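Local coordinates for delta-aminolevulinic acid dehydratase (Toxoplasma gondii ME49, PDB 3OBK), which catalyses the condensation of two molecules of 5-aminolevulinic acid into porphobilinogen, an early step of tetrapyrrole biosynthesis, and assembles as an octamer, at residues Y290-S293 against G294-A297; P182-M186 against D187-S191; R27-R30 against A31-Q34; A192-E195 against S196-E200. All blocks are in the same frame, centred on the assembly; numbering follows the deposited sequence.

Contact 1: residues Y290-S293 against G294-A297. With PBG (3-[5-(aminomethyl)-4-(carboxymethyl)-1H-pyrrol-3-yl]propanoic acid), chain L.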
loop_
_atom_site.group_PDB
_atom_site.type_symbol
_atom_site.label_atom_id
_atom_site.label_comp_id
_atom_site.label_asym_id
_atom_site.label_seq_id
_atom_site.Cartn_x
_atom_site.Cartn_y
_atom_site.Cartn_z
ATOM N N TYR A 290 7.680 13.374 -24.234
ATOM C CA TYR A 290 8.154 13.871 -25.519
ATOM C C TYR A 290 7.789 12.868 -26.613
ATOM O O TYR A 290 8.285 11.740 -26.636
ATOM C CB TYR A 290 9.657 14.060 -25.487
ATOM C CG TYR A 290 10.207 15.096 -26.443
ATOM C CD1 TYR A 290 9.962 15.047 -27.810
ATOM C CD2 TYR A 290 11.030 16.111 -25.976
ATOM C CE1 TYR A 290 10.523 16.017 -28.691
ATOM C CE2 TYR A 290 11.569 17.073 -26.826
ATOM C CZ TYR A 290 11.324 17.025 -28.169
ATOM O OH TYR A 290 11.904 18.005 -28.948
ATOM N N HIS A 291 6.907 13.314 -27.507
ATOM C CA HIS A 291 6.570 12.622 -28.730
ATOM C C HIS A 291 7.667 12.948 -29.752
ATOM O O HIS A 291 7.610 14.006 -30.400
ATOM C CB HIS A 291 5.208 13.113 -29.208
ATOM C CG HIS A 291 4.588 12.283 -30.285
ATOM N ND1 HIS A 291 3.907 12.843 -31.345
ATOM C CD2 HIS A 291 4.530 10.943 -30.462
ATOM C CE1 HIS A 291 3.444 11.877 -32.123
ATOM N NE2 HIS A 291 3.805 10.714 -31.607
ATOM N N VAL A 292 8.656 12.063 -29.876
ATOM C CA VAL A 292 9.920 12.417 -30.497
ATOM C C VAL A 292 9.908 12.304 -32.014
ATOM O O VAL A 292 9.026 11.679 -32.601
ATOM C CB VAL A 292 11.076 11.554 -29.976
ATOM C CG1 VAL A 292 11.131 11.585 -28.466
ATOM C CG2 VAL A 292 10.982 10.129 -30.509
ATOM N N SER A 293 10.929 12.901 -32.635
ATOM C CA SER A 293 11.023 13.025 -34.075
ATOM C C SER A 293 10.717 11.725 -34.801
ATOM O O SER A 293 10.026 11.706 -35.798
ATOM C CB SER A 293 12.429 13.475 -34.431
ATOM O OG SER A 293 13.403 12.511 -34.044
ATOM N N GLY A 294 11.233 10.632 -34.295
ATOM C CA GLY A 294 11.024 9.343 -34.938
ATOM C C GLY A 294 9.574 8.923 -34.904
ATOM O O GLY A 294 9.057 8.386 -35.872
ATOM N N GLU A 295 8.931 9.172 -33.775
ATOM C CA GLU A 295 7.506 8.913 -33.630
ATOM C C GLU A 295 6.701 9.764 -34.615
ATOM O O GLU A 295 5.771 9.267 -35.213
ATOM C CB GLU A 295 7.046 9.183 -32.202
ATOM C CG GLU A 295 7.728 8.303 -31.131
ATOM C CD GLU A 295 7.238 8.636 -29.752
ATOM O OE1 GLU A 295 6.068 8.273 -29.454
ATOM O OE2 GLU A 295 8.016 9.302 -29.002
ATOM N N TYR A 296 7.097 11.024 -34.776
ATOM C CA TYR A 296 6.499 11.957 -35.733
ATOM C C TYR A 296 6.620 11.465 -37.169
ATOM O O TYR A 296 5.661 11.460 -37.919
ATOM C CB TYR A 296 7.187 13.339 -35.597
ATOM C CG TYR A 296 6.674 14.408 -36.557
ATOM C CD1 TYR A 296 5.512 15.129 -36.279
ATOM C CD2 TYR A 296 7.357 14.693 -37.738
ATOM C CE1 TYR A 296 5.043 16.132 -37.164
ATOM C CE2 TYR A 296 6.918 15.663 -38.598
ATOM C CZ TYR A 296 5.749 16.375 -38.325
ATOM O OH TYR A 296 5.320 17.333 -39.220
ATOM N N ALA A 297 7.812 11.008 -37.516
ATOM C CA ALA A 297 8.093 10.480 -38.854
ATOM C C ALA A 297 7.211 9.279 -39.169
ATOM O O ALA A 297 6.669 9.168 -40.271
ATOM C CB ALA A 297 9.557 10.109 -38.972
HETATM C CHA PBG L . 19.891 16.305 -27.338
HETATM C C1A PBG L . 18.482 16.036 -27.753
HETATM C C2A PBG L . 18.038 14.970 -28.531
HETATM C C3A PBG L . 16.669 15.131 -28.650
HETATM C C4A PBG L . 16.315 16.223 -27.879
HETATM N NA PBG L . 17.427 16.770 -27.370
HETATM C C5A PBG L . 18.854 13.939 -29.273
HETATM C C6A PBG L . 19.574 12.951 -28.461
HETATM O O1A PBG L . 19.762 13.241 -27.250
HETATM O O2A PBG L . 20.043 11.922 -28.997
HETATM C C7A PBG L . 15.774 14.276 -29.461
HETATM C C8A PBG L . 14.401 14.781 -29.701
HETATM C C9A PBG L . 13.593 14.120 -30.739
HETATM O O3A PBG L . 12.666 14.761 -31.225
HETATM O O4A PBG L . 13.951 13.096 -31.340
HETATM N N1 PBG L . 20.213 16.224 -25.951
HETATM O O HOH W 1 3.521 8.408 -33.270
#
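E295 reaches back over the first helical turn and takes the backbone N-H of V292 on its OE2, at 3.0 Å and nearly straight (172°). The N-H approaches from above the carboxylate plane. Glutamate suits the third helical position here: this is the return half of a capping box, and V292, at the N-cap, has no side-chain acceptor to supply the other half. The G269 and L270 amides also donate to the carboxylate, which holds its rotation and would offset a buried negative charge. The porphobilinogen propionate also sits at the helix start. S293 N donates to its O3A at 2.9 Å and more weakly to O4A at 3.3 Å, while S293 OG donates to O4A at 2.8 Å. The hydroxyl is close enough because chi1 (63°) sets OG between the backbone N and the carbonyl carbon, and serine is small enough to leave its own N-H accessible. H291 turns its ring edge to E295, with CD2 lying 3.2 Å from OE1 and the two planes almost perpendicular (84°). A water joins H291 NE2 to E295 O, and T331 holds ND1. V292 adds an apolar wedge: CG2 packs 3.8 Å from E295 CG, and CB faces the ligand carboxylate. Y290 brings CE1 within 3.5 Å of O3A, its hydroxyl being bonded to Y332. In this TIM barrel, strand 287-291 thus hands over directly to helix 293-305 at the product site, and the S293 N-H at the helix start, with its hydroxyl, would probably help stabilise the negative propionate.

Contact 2: residues P182-M186 against D187-S191. With PBG (3-[5-(aminomethyl)-4-(carboxymethyl)-1H-pyrrol-3-yl]propanoic acid), chain L.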
loop_
_atom_site.group_PDB
_atom_site.type_symbol
_atom_site.label_atom_id
_atom_site.label_comp_id
_atom_site.label_asym_id
_atom_site.label_seq_id
_atom_site.Cartn_x
_atom_site.Cartn_y
_atom_site.Cartn_z
ATOM N N PRO A 182 17.541 20.229 -19.285
ATOM C CA PRO A 182 18.748 19.461 -19.501
ATOM C C PRO A 182 18.454 18.060 -19.979
ATOM O O PRO A 182 17.915 17.260 -19.228
ATOM C CB PRO A 182 19.444 19.451 -18.125
ATOM C CG PRO A 182 18.629 20.321 -17.208
ATOM C CD PRO A 182 17.351 20.656 -17.893
ATOM N N SER A 183 18.862 17.760 -21.208
ATOM C CA SER A 183 18.581 16.475 -21.845
ATOM C C SER A 183 19.820 15.591 -21.922
ATOM O O SER A 183 19.843 14.605 -22.666
ATOM C CB SER A 183 18.065 16.716 -23.247
ATOM O OG SER A 183 19.047 17.384 -24.012
ATOM N N ASP A 184 20.811 15.911 -21.096
ATOM C CA ASP A 184 22.166 15.370 -21.204
ATOM C C ASP A 184 22.374 14.012 -20.583
ATOM O O ASP A 184 23.241 13.278 -21.027
ATOM C CB ASP A 184 23.121 16.317 -20.486
ATOM C CG ASP A 184 22.632 16.668 -19.096
ATOM O OD1 ASP A 184 21.631 17.417 -19.009
ATOM O OD2 ASP A 184 23.224 16.168 -18.109
ATOM N N MET A 185 21.627 13.727 -19.513
ATOM C CA MET A 185 21.734 12.509 -18.717
ATOM C C MET A 185 23.088 12.328 -18.010
ATOM O O MET A 185 23.513 11.200 -17.690
ATOM C CB MET A 185 21.323 11.293 -19.540
ATOM C CG MET A 185 19.833 11.254 -19.870
ATOM S SD MET A 185 18.720 11.073 -18.446
ATOM C CE MET A 185 18.889 9.337 -18.100
ATOM N N MET A 186 23.755 13.440 -17.712
ATOM C CA MET A 186 24.906 13.398 -16.821
ATOM C C MET A 186 24.366 13.217 -15.439
ATOM O O MET A 186 23.254 13.623 -15.153
ATOM C CB MET A 186 25.714 14.683 -16.881
ATOM C CG MET A 186 26.344 14.945 -18.248
ATOM S SD MET A 186 27.435 13.616 -18.806
ATOM C CE MET A 186 26.437 12.598 -19.918
ATOM N N ASP A 187 25.142 12.590 -14.577
ATOM C CA ASP A 187 24.746 12.432 -13.212
ATOM C C ASP A 187 24.863 13.742 -12.479
ATOM O O ASP A 187 25.853 14.440 -12.603
ATOM C CB ASP A 187 25.614 11.382 -12.544
ATOM C CG ASP A 187 25.221 9.999 -12.944
ATOM O OD1 ASP A 187 24.033 9.812 -13.267
ATOM O OD2 ASP A 187 26.094 9.104 -12.970
ATOM N N GLY A 188 23.834 14.085 -11.722
ATOM C CA GLY A 188 23.922 15.232 -10.822
ATOM C C GLY A 188 23.777 16.594 -11.453
ATOM O O GLY A 188 23.895 17.585 -10.765
ATOM N N ARG A 189 23.478 16.674 -12.743
ATOM C CA ARG A 189 23.411 17.999 -13.373
ATOM C C ARG A 189 22.279 18.874 -12.838
ATOM O O ARG A 189 22.439 20.094 -12.790
ATOM C CB ARG A 189 23.392 17.907 -14.924
ATOM C CG ARG A 189 22.054 17.805 -15.625
ATOM C CD ARG A 189 21.409 16.429 -15.518
ATOM N NE ARG A 189 20.676 16.116 -16.743
ATOM C CZ ARG A 189 19.762 15.158 -16.865
ATOM N NH1 ARG A 189 19.429 14.407 -15.834
ATOM N NH2 ARG A 189 19.149 14.971 -18.033
ATOM N N VAL A 190 21.151 18.279 -12.423
ATOM C CA VAL A 190 20.015 19.107 -12.015
ATOM C C VAL A 190 20.421 19.989 -10.853
ATOM O O VAL A 190 20.256 21.193 -10.884
ATOM C CB VAL A 190 18.730 18.317 -11.653
ATOM C CG1 VAL A 190 17.691 19.282 -11.113
ATOM C CG2 VAL A 190 18.159 17.545 -12.897
ATOM N N SER A 191 20.970 19.391 -9.828
ATOM C CA SER A 191 21.309 20.154 -8.637
ATOM C C SER A 191 22.374 21.186 -8.924
ATOM O O SER A 191 22.332 22.275 -8.350
ATOM C CB SER A 191 21.820 19.235 -7.536
ATOM O OG SER A 191 22.023 19.956 -6.331
HETATM C CHA PBG L . 19.891 16.305 -27.338
HETATM C C1A PBG L . 18.482 16.036 -27.753
HETATM C C2A PBG L . 18.038 14.970 -28.531
HETATM C C3A PBG L . 16.669 15.131 -28.650
HETATM C C4A PBG L . 16.315 16.223 -27.879
HETATM N NA PBG L . 17.427 16.770 -27.370
HETATM C C5A PBG L . 18.854 13.939 -29.273
HETATM C C6A PBG L . 19.574 12.951 -28.461
HETATM O O1A PBG L . 19.762 13.241 -27.250
HETATM O O2A PBG L . 20.043 11.922 -28.997
HETATM C C7A PBG L . 15.774 14.276 -29.461
HETATM C C8A PBG L . 14.401 14.781 -29.701
HETATM C C9A PBG L . 13.593 14.120 -30.739
HETATM O O3A PBG L . 12.666 14.761 -31.225
HETATM O O4A PBG L . 13.951 13.096 -31.340
HETATM N N1 PBG L . 20.213 16.224 -25.951
HETATM O O HOH W 2 21.084 13.151 -13.592
#
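P182, at the end of barrel strand 179-182, meets R189 across the TIM-barrel loop that leads into helix 189-199. Its carbonyl O accepts a weak, bent bond from R189 NH2 (2.9 Å, 115°), and its ring CB packs 3.8 Å from NE. S183 turns away to the active site, where its OG takes a short 2.5 Å bond from porphobilinogen N1. D184 carries most of the polar work. With chi1 at 50°, CG sits between the backbone N and the carbonyl carbon, which folds the carboxylate back under its own loop. OD2 then accepts the M186 N-H from above the carboxylate plane, making an Asx turn, while OD1 forms a salt bridge with R189 NE at 2.8 Å. That bond is nearly straight and lies in the guanidinium plane, though the two flat groups stand almost perpendicular (85°). Arginine suits the place because its flat end can serve an acid and carbonyls together, and NH2 also donates to Y210 O. M185 lays its backbone over the guanidinium, CA standing 3.6 Å above one face. M186 buries its side chain against helix 158-175, while its carbonyl O accepts a 2.7 Å bond from a water that also receives a weak bond from R189 NH1.

Contact 3: residues R27-R30 against A31-Q34. With EDO (1,2-ethanediol), chain M.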
loop_
_atom_site.group_PDB
_atom_site.type_symbol
_atom_site.label_atom_id
_atom_site.label_comp_id
_atom_site.label_asym_id
_atom_site.label_seq_id
_atom_site.Cartn_x
_atom_site.Cartn_y
_atom_site.Cartn_z
ATOM N N ARG A 27 -20.909 3.240 -22.016
ATOM C CA ARG A 27 -20.472 3.585 -23.377
ATOM C C ARG A 27 -21.636 3.880 -24.356
ATOM O O ARG A 27 -21.398 4.264 -25.482
ATOM C CB ARG A 27 -19.591 2.459 -23.955
ATOM C CG ARG A 27 -18.480 1.989 -23.053
ATOM C CD ARG A 27 -17.492 0.975 -23.720
ATOM N NE ARG A 27 -16.658 0.470 -22.638
ATOM C CZ ARG A 27 -16.582 -0.785 -22.198
ATOM N NH1 ARG A 27 -17.166 -1.782 -22.825
ATOM N NH2 ARG A 27 -15.846 -1.041 -21.126
ATOM N N LYS A 28 -22.866 3.695 -23.891
ATOM C CA LYS A 28 -24.151 3.826 -24.631
ATOM C C LYS A 28 -24.224 4.844 -25.766
ATOM O O LYS A 28 -24.787 4.575 -26.809
ATOM C CB LYS A 28 -25.270 4.174 -23.619
ATOM C CG LYS A 28 -26.197 3.048 -23.293
ATOM C CD LYS A 28 -26.776 3.056 -21.850
ATOM C CE LYS A 28 -27.431 4.340 -21.394
ATOM N NZ LYS A 28 -28.655 3.975 -20.618
ATOM N N ASN A 29 -23.703 6.029 -25.509
ATOM C CA ASN A 29 -23.763 7.134 -26.448
ATOM C C ASN A 29 -22.733 8.184 -26.051
ATOM O O ASN A 29 -22.089 8.062 -25.024
ATOM C CB ASN A 29 -25.177 7.737 -26.519
ATOM C CG ASN A 29 -25.688 8.190 -25.165
ATOM O OD1 ASN A 29 -25.018 8.939 -24.447
ATOM N ND2 ASN A 29 -26.855 7.712 -24.792
ATOM N N ARG A 30 -22.566 9.194 -26.897
ATOM C CA ARG A 30 -21.595 10.246 -26.674
ATOM C C ARG A 30 -21.860 10.935 -25.343
ATOM O O ARG A 30 -20.949 11.141 -24.569
ATOM C CB ARG A 30 -21.580 11.233 -27.859
ATOM C CG ARG A 30 -20.697 12.479 -27.640
ATOM C CD ARG A 30 -19.697 12.713 -28.740
ATOM N NE ARG A 30 -19.455 14.143 -28.965
ATOM C CZ ARG A 30 -18.385 14.826 -28.554
ATOM N NH1 ARG A 30 -17.399 14.225 -27.842
ATOM N NH2 ARG A 30 -18.296 16.143 -28.849
ATOM N N ALA A 31 -23.106 11.253 -25.056
ATOM C CA ALA A 31 -23.434 11.980 -23.828
ATOM C C ALA A 31 -22.954 11.266 -22.540
ATOM O O ALA A 31 -22.441 11.918 -21.657
ATOM C CB ALA A 31 -24.943 12.277 -23.765
ATOM N N VAL A 32 -23.112 9.944 -22.456
ATOM C CA VAL A 32 -22.682 9.188 -21.293
ATOM C C VAL A 32 -21.187 9.025 -21.328
ATOM O O VAL A 32 -20.515 9.081 -20.282
ATOM C CB VAL A 32 -23.347 7.770 -21.207
ATOM C CG1 VAL A 32 -22.868 7.028 -19.983
ATOM C CG2 VAL A 32 -24.829 7.902 -21.099
ATOM N N ARG A 33 -20.642 8.798 -22.519
ATOM C CA ARG A 33 -19.190 8.745 -22.617
ATOM C C ARG A 33 -18.546 10.060 -22.120
ATOM O O ARG A 33 -17.536 10.046 -21.408
ATOM C CB ARG A 33 -18.770 8.394 -24.027
ATOM C CG ARG A 33 -19.162 6.945 -24.428
ATOM C CD ARG A 33 -18.383 6.444 -25.663
ATOM N NE ARG A 33 -18.750 7.196 -26.851
ATOM C CZ ARG A 33 -19.859 7.005 -27.566
ATOM N NH1 ARG A 33 -20.096 7.761 -28.635
ATOM N NH2 ARG A 33 -20.734 6.055 -27.241
ATOM N N GLN A 34 -19.177 11.189 -22.446
ATOM C CA GLN A 34 -18.686 12.492 -22.001
ATOM C C GLN A 34 -18.815 12.726 -20.473
ATOM O O GLN A 34 -17.957 13.383 -19.844
ATOM C CB GLN A 34 -19.421 13.593 -22.767
ATOM C CG GLN A 34 -18.915 13.769 -24.172
ATOM C CD GLN A 34 -19.619 14.899 -24.879
ATOM O OE1 GLN A 34 -20.851 14.916 -24.960
ATOM N NE2 GLN A 34 -18.841 15.850 -25.412
HETATM C C1 EDO M . -15.227 17.099 -26.063
HETATM O O1 EDO M . -16.578 17.574 -26.141
HETATM C C2 EDO M . -14.902 16.465 -24.702
HETATM O O2 EDO M . -15.537 15.191 -24.595
#
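R33 folds back along the first turn of helix 30-36, whose N-cap is N29. Its CB lies 3.5 Å from N29 O, and CG comes closer to the same oxygen, at 3.2 Å. CD stays beside R27 O, about as far from it as CG, and the bend at chi3 (-66°) swings the guanidinium back over the chain. CZ settles above the N29-R30 peptide link, so that N29 C and R30 N lie over one face of the group. At the tip R33 NH2 donates to R27 O at 2.6 Å, with that oxygen in the guanidinium plane. A long, flexible cation suits this place, since it can tie the loop carbonyl to the helix. N29 is a good cap for the same turn: its OD1 accepts V32 N at 2.9 Å, with the donor nearly along the C=O axis. Neighbouring subunits receive the charges of R27 and K28, R27 bridging to E248 and E252 of the second subunit and K28 NZ bonding D204 O, D178 O and S206 OG of the third, which places the turn in an inter-subunit arm. One turn after R30, Q34, whose OE1 is bonded to K88 of the third subunit, stacks its amide on the R30 guanidinium, with NE2 3.1 Å above the plane.

Contact 4: residues A192-E195 against S196-E200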
loop_
_atom_site.group_PDB
_atom_site.type_symbol
_atom_site.label_atom_id
_atom_site.label_comp_id
_atom_site.label_asym_id
_atom_site.label_seq_id
_atom_site.Cartn_x
_atom_site.Cartn_y
_atom_site.Cartn_z
ATOM N N ALA A 192 23.331 20.832 -9.789
ATOM C CA ALA A 192 24.461 21.696 -10.068
ATOM C C ALA A 192 23.954 22.903 -10.829
ATOM O O ALA A 192 24.346 24.061 -10.536
ATOM C CB ALA A 192 25.540 20.957 -10.859
ATOM N N ILE A 193 23.083 22.645 -11.804
ATOM C CA ILE A 193 22.513 23.736 -12.599
ATOM C C ILE A 193 21.655 24.607 -11.702
ATOM O O ILE A 193 21.708 25.812 -11.776
ATOM C CB ILE A 193 21.681 23.243 -13.794
ATOM C CG1 ILE A 193 22.616 22.584 -14.814
ATOM C CG2 ILE A 193 20.949 24.414 -14.378
ATOM C CD1 ILE A 193 22.038 21.585 -15.804
ATOM N N ARG A 194 20.891 23.984 -10.824
ATOM C CA ARG A 194 20.018 24.729 -9.933
ATOM C C ARG A 194 20.799 25.763 -9.099
ATOM O O ARG A 194 20.354 26.890 -8.954
ATOM C CB ARG A 194 19.261 23.767 -9.017
ATOM C CG ARG A 194 18.241 24.443 -8.093
ATOM C CD ARG A 194 17.035 25.004 -8.844
ATOM N NE ARG A 194 17.240 26.374 -9.298
ATOM C CZ ARG A 194 16.556 26.952 -10.276
ATOM N NH1 ARG A 194 16.838 28.196 -10.618
ATOM N NH2 ARG A 194 15.592 26.295 -10.925
ATOM N N GLU A 195 21.958 25.366 -8.573
ATOM C CA GLU A 195 22.701 26.187 -7.633
ATOM C C GLU A 195 23.384 27.302 -8.367
ATOM O O GLU A 195 23.427 28.415 -7.859
ATOM C CB GLU A 195 23.749 25.364 -6.887
ATOM C CG GLU A 195 24.273 26.034 -5.636
ATOM C CD GLU A 195 25.340 25.206 -4.886
ATOM O OE1 GLU A 195 24.962 24.203 -4.236
ATOM O OE2 GLU A 195 26.537 25.599 -4.914
ATOM N N SER A 196 23.916 26.983 -9.546
ATOM C CA SER A 196 24.505 27.954 -10.451
ATOM C C SER A 196 23.503 29.030 -10.819
ATOM O O SER A 196 23.805 30.232 -10.727
ATOM C CB SER A 196 24.986 27.266 -11.736
ATOM O OG SER A 196 25.943 26.259 -11.448
ATOM N N LEU A 197 22.320 28.599 -11.239
ATOM C CA LEU A 197 21.257 29.524 -11.547
ATOM C C LEU A 197 20.982 30.447 -10.360
ATOM O O LEU A 197 20.879 31.652 -10.514
ATOM C CB LEU A 197 19.979 28.779 -11.951
ATOM C CG LEU A 197 20.012 28.119 -13.333
ATOM C CD1 LEU A 197 18.763 27.300 -13.583
ATOM C CD2 LEU A 197 20.169 29.138 -14.442
ATOM N N ASP A 198 20.886 29.872 -9.174
ATOM C CA ASP A 198 20.458 30.613 -8.006
ATOM C C ASP A 198 21.533 31.579 -7.546
ATOM O O ASP A 198 21.245 32.692 -7.143
ATOM C CB ASP A 198 20.093 29.644 -6.894
ATOM C CG ASP A 198 18.872 28.815 -7.223
ATOM O OD1 ASP A 198 18.284 28.944 -8.327
ATOM O OD2 ASP A 198 18.481 28.034 -6.354
ATOM N N MET A 199 22.783 31.163 -7.630
ATOM C CA MET A 199 23.872 32.066 -7.315
ATOM C C MET A 199 23.949 33.219 -8.306
ATOM O O MET A 199 24.451 34.282 -7.954
ATOM C CB MET A 199 25.205 31.335 -7.293
ATOM C CG MET A 199 25.430 30.503 -6.060
ATOM S SD MET A 199 27.015 29.631 -6.137
ATOM C CE MET A 199 26.994 28.903 -7.776
ATOM N N GLU A 200 23.466 33.033 -9.535
ATOM C CA GLU A 200 23.518 34.145 -10.490
ATOM C C GLU A 200 22.287 35.023 -10.443
ATOM O O GLU A 200 22.215 35.989 -11.195
ATOM C CB GLU A 200 23.810 33.696 -11.928
ATOM C CG GLU A 200 25.245 33.175 -12.142
ATOM C CD GLU A 200 26.364 34.231 -12.012
ATOM O OE1 GLU A 200 26.075 35.452 -11.870
ATOM O OE2 GLU A 200 27.558 33.816 -12.057
#
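R194 and D198, one turn apart on helix 189-199, form an i to i+4 salt bridge on the crossover helix of the beta-alpha-beta unit between strands 179-182 and 206-213. The arginine comes side-on with two nitrogens, NE at 2.9 Å and NH1 at 2.8 Å, both to the single oxygen OD1. The guanidinium and carboxylate are nearly coplanar, 28° apart, yet the bonds are bent because both converge on one atom. R194 CG is anti to the backbone N (chi1 -176°), and bends further out bring the guanidinium around to the acid. L197 packs against one face of the guanidinium, its CD1 3.6 Å from NH1. The same methyl packs 3.7 Å from I193 CG2, the two branched side chains running side by side. Leucine and isoleucine fit here because the helix turns this flank inward, with I193 resting on A169 of helix 158-175. On that side too, S196 settles against C166, and its hydroxyl is satisfied within the helix, OG donating to A192 O at 2.9 Å. That carbonyl also accepts S196 N, the two donors approaching from opposite faces of its plane. Farther out, R194 NH2 bonds T205 O, tying the helix to the loop before the next strand. D198 and M199 pack on W16 of the third subunit, so this end of the helix lies at an oligomer contact. M199 curls back at chi3 (-48°), setting its CE 3.6 Å from E195 O.

In the fold
Contacts 1 and 2 lie in the barrel, at loops following strands 287-291 and 179-182, and both touch porphobilinogen: contact 1 at its propionate, contact 2 at its amino group. Their buried carboxylates serve backbone N-H groups in each, although in contact 2 an arginine joins in. Contact 4 continues helix 189-199 from contact 2, touching it where P182 CG meets I193 CD1; polar loop chemistry gives way there to a salt bridge beside apolar packing. Contact 3 stands apart, only partly buried, its centre about 32 Å from the centre of the chain, in an arm whose cations reach neighbouring subunits. It shares the third subunit with contact 4, but from the opposite side of the chain.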